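Local coordinates for putative cell adhesion protein (Bacteroides thetaiotaomicron, PDB 4DGU) that probably serves in cell adhesion as a fimbrillin-like protein related to pilus subunits of this gut bacterium, and binds zinc ions, at residues Thr42-Ser47 and Ala81-Leu86. Numbering follows the deposited sequence.
Sequences TGEVIS and AHYPAL
An antiparallel β-pairing, S47 with H82, joins the start of strand 45-50 to the end of strand 77-83 in the mixed sheet of this fimbrillin-like, transthyretin-clan fold. The pair is hydrogen-bonded: S47 N gives to H82 O (3.1 Å) and H82 N to S47 O (2.9 Å). The 45-47 and 81-83 strand segments are splayed, their directions 136° apart, and past the pair the chain stays close, with I46 and A85 nearest each other; side chains and a water add the remaining contacts. The water accepts from A85 N and donates to V45 O. Near the plane of the Y83 ring, V45 O also meets the ring edge, 3.4 Å from CD1. With CG of Y83 anti to its backbone N (chi1 -177°), the ring runs out along 42-47 and its OH donates to E44 OE1 at 2.8 Å. That oxygen is met on its anti side, the carboxylate standing steeply to the ring. Replacing Y83 by an alanine would probably leave the E44 carboxylate without this donor and open a gap beside I46 CG2, which packs obliquely against the ring. I46 CD1 lies against A81 CB (3.8 Å), and both side chains touch L123 of strand 120-135. After a cis peptide bond the P84 ring touches H107, a zinc ligand of this protein though without its metal in this chain, and the chain returns to S47. L86 CD2 sits above one face of the H82 imidazole, toward its rim; NE2 of H82 bonds to L160 O. The S47 hydroxyl, beside its own backbone N, accepts L86 N at 2.7 Å with an N-H...O angle of 164°.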
ATOM      1  N   THR A  42      29.912  21.262 -14.507  1.00 58.06           N
ATOM      2  CA  THR A  42      31.175  21.484 -15.209  1.00 58.79           C
ATOM      3  C   THR A  42      32.299  21.542 -14.159  1.00 62.55           C
ATOM      4  O   THR A  42      32.147  22.182 -13.108  1.00 61.42           O
ATOM      5  CB  THR A  42      31.096  22.735 -16.102  1.00 65.71           C
ATOM      6  OG1 THR A  42      29.975  22.607 -16.979  1.00 69.24           O
ATOM      7  CG2 THR A  42      32.359  22.950 -16.932  1.00 63.24           C
ATOM      8  N   GLY A  43      33.374  20.804 -14.437  1.00 59.56           N
ATOM      9  CA  GLY A  43      34.531  20.725 -13.558  1.00 60.48           C
ATOM     10  C   GLY A  43      34.514  19.531 -12.629  1.00 62.84           C
ATOM     11  O   GLY A  43      35.538  19.207 -12.030  1.00 64.51           O
ATOM     12  N   GLU A  44      33.355  18.876 -12.481  1.00 56.53           N
ATOM     13  CA  GLU A  44      33.256  17.677 -11.658  1.00 54.52           C
ATOM     14  C   GLU A  44      33.908  16.504 -12.405  1.00 58.01           C
ATOM     15  O   GLU A  44      33.846  16.435 -13.638  1.00 56.47           O
ATOM     16  CB  GLU A  44      31.799  17.368 -11.261  1.00 53.65           C
ATOM     17  CG  GLU A  44      31.175  18.419 -10.354  1.00 64.54           C
ATOM     18  CD  GLU A  44      31.985  18.773  -9.118  1.00 90.35           C
ATOM     19  OE1 GLU A  44      32.086  17.923  -8.203  1.00 76.69           O
ATOM     20  OE2 GLU A  44      32.572  19.879  -9.092  1.00 96.42           O
ATOM     21  N   VAL A  45      34.588  15.631 -11.653  1.00 54.99           N
ATOM     22  CA  VAL A  45      35.311  14.475 -12.184  1.00 54.39           C
ATOM     23  C   VAL A  45      34.486  13.191 -11.911  1.00 57.32           C
ATOM     24  O   VAL A  45      33.996  12.984 -10.798  1.00 56.14           O
ATOM     25  CB  VAL A  45      36.758  14.385 -11.577  1.00 59.02           C
ATOM     26  CG1 VAL A  45      37.533  13.170 -12.092  1.00 58.40           C
ATOM     27  CG2 VAL A  45      37.549  15.664 -11.825  1.00 60.38           C
ATOM     28  N   ILE A  46      34.351  12.344 -12.951  1.00 53.74           N
ATOM     29  CA  ILE A  46      33.708  11.023 -12.916  1.00 51.18           C
ATOM     30  C   ILE A  46      34.744   9.968 -13.337  1.00 55.07           C
ATOM     31  O   ILE A  46      35.687  10.287 -14.067  1.00 53.51           O
ATOM     32  CB  ILE A  46      32.432  10.918 -13.816  1.00 51.46           C
ATOM     33  CG1 ILE A  46      32.753  11.204 -15.311  1.00 51.81           C
ATOM     34  CG2 ILE A  46      31.264  11.763 -13.290  1.00 48.08           C
ATOM     35  CD1 ILE A  46      31.884  10.527 -16.249  1.00 54.55           C
ATOM     36  N   SER A  47      34.551   8.721 -12.878  1.00 51.19           N
ATOM     37  CA  SER A  47      35.335   7.567 -13.302  1.00 50.32           C
ATOM     38  C   SER A  47      34.546   6.930 -14.411  1.00 53.36           C
ATOM     39  O   SER A  47      33.427   6.483 -14.172  1.00 50.64           O
ATOM     40  CB  SER A  47      35.552   6.580 -12.159  1.00 51.32           C
ATOM     41  OG  SER A  47      36.291   7.189 -11.125  1.00 62.54           O
ATOM     42  N   ALA A  81      29.894   4.743 -15.552  1.00 41.29           N
ATOM     43  CA  ALA A  81      30.505   5.855 -14.842  1.00 41.57           C
ATOM     44  C   ALA A  81      30.083   5.927 -13.382  1.00 47.47           C
ATOM     45  O   ALA A  81      28.921   5.675 -13.059  1.00 48.39           O
ATOM     46  CB  ALA A  81      30.165   7.167 -15.544  1.00 42.27           C
ATOM     47  N   HIS A  82      31.024   6.309 -12.511  1.00 44.33           N
ATOM     48  CA  HIS A  82      30.805   6.535 -11.082  1.00 42.99           C
ATOM     49  C   HIS A  82      30.989   8.000 -10.743  1.00 45.68           C
ATOM     50  O   HIS A  82      31.919   8.630 -11.233  1.00 44.79           O
ATOM     51  CB  HIS A  82      31.764   5.690 -10.219  1.00 44.00           C
ATOM     52  CG  HIS A  82      31.468   4.226 -10.223  1.00 46.48           C
ATOM     53  ND1 HIS A  82      30.625   3.650  -9.285  1.00 47.51           N
ATOM     54  CD2 HIS A  82      31.921   3.262 -11.059  1.00 48.76           C
ATOM     55  CE1 HIS A  82      30.595   2.358  -9.575  1.00 47.61           C
ATOM     56  NE2 HIS A  82      31.354   2.076 -10.639  1.00 48.30           N
ATOM     57  N   TYR A  83      30.086   8.535  -9.915  1.00 43.58           N
ATOM     58  CA  TYR A  83      30.161   9.883  -9.378  1.00 44.57           C
ATOM     59  C   TYR A  83      29.798   9.845  -7.899  1.00 49.65           C
ATOM     60  O   TYR A  83      28.720   9.388  -7.564  1.00 47.19           O
ATOM     61  CB  TYR A  83      29.309  10.934 -10.114  1.00 45.48           C
ATOM     62  CG  TYR A  83      29.535  12.299  -9.501  1.00 48.26           C
ATOM     63  CD1 TYR A  83      30.716  13.003  -9.740  1.00 51.41           C
ATOM     64  CD2 TYR A  83      28.638  12.824  -8.568  1.00 48.95           C
ATOM     65  CE1 TYR A  83      30.978  14.212  -9.098  1.00 54.83           C
ATOM     66  CE2 TYR A  83      28.893  14.031  -7.914  1.00 51.13           C
ATOM     67  CZ  TYR A  83      30.061  14.726  -8.190  1.00 60.25           C
ATOM     68  OH  TYR A  83      30.316  15.917  -7.559  1.00 62.85           O
ATOM     69  N   PRO A  84      30.681  10.318  -6.994  1.00 49.80           N
ATOM     70  CA  PRO A  84      32.037  10.880  -7.239  1.00 50.34           C
ATOM     71  C   PRO A  84      33.020   9.836  -7.817  1.00 54.40           C
ATOM     72  O   PRO A  84      32.725   8.635  -7.786  1.00 53.40           O
ATOM     73  CB  PRO A  84      32.465  11.352  -5.838  1.00 52.96           C
ATOM     74  CG  PRO A  84      31.191  11.467  -5.033  1.00 56.66           C
ATOM     75  CD  PRO A  84      30.344  10.341  -5.559  1.00 51.56           C
ATOM     76  N   ALA A  85      34.176  10.282  -8.349  1.00 51.72           N
ATOM     77  CA  ALA A  85      35.202   9.400  -8.934  1.00 53.50           C
ATOM     78  C   ALA A  85      35.734   8.356  -7.921  1.00 61.21           C
ATOM     79  O   ALA A  85      35.756   8.609  -6.717  1.00 63.13           O
ATOM     80  CB  ALA A  85      36.362  10.228  -9.470  1.00 55.48           C
ATOM     81  N   LEU A  86      36.169   7.194  -8.422  1.00 58.69           N
ATOM     82  CA  LEU A  86      36.728   6.115  -7.610  1.00 60.25           C
ATOM     83  C   LEU A  86      38.167   6.376  -7.207  1.00 71.29           C
ATOM     84  O   LEU A  86      38.858   7.181  -7.842  1.00 71.20           O
ATOM     85  CB  LEU A  86      36.711   4.793  -8.398  1.00 59.05           C
ATOM     86  CG  LEU A  86      35.413   4.320  -9.020  1.00 59.32           C
ATOM     87  CD1 LEU A  86      35.674   3.141  -9.931  1.00 58.70           C
ATOM     88  CD2 LEU A  86      34.391   3.964  -7.954  1.00 56.05           C
TER
HETATM   89  O   HOH W   1      34.940  12.978  -8.344  1.00 57.22           O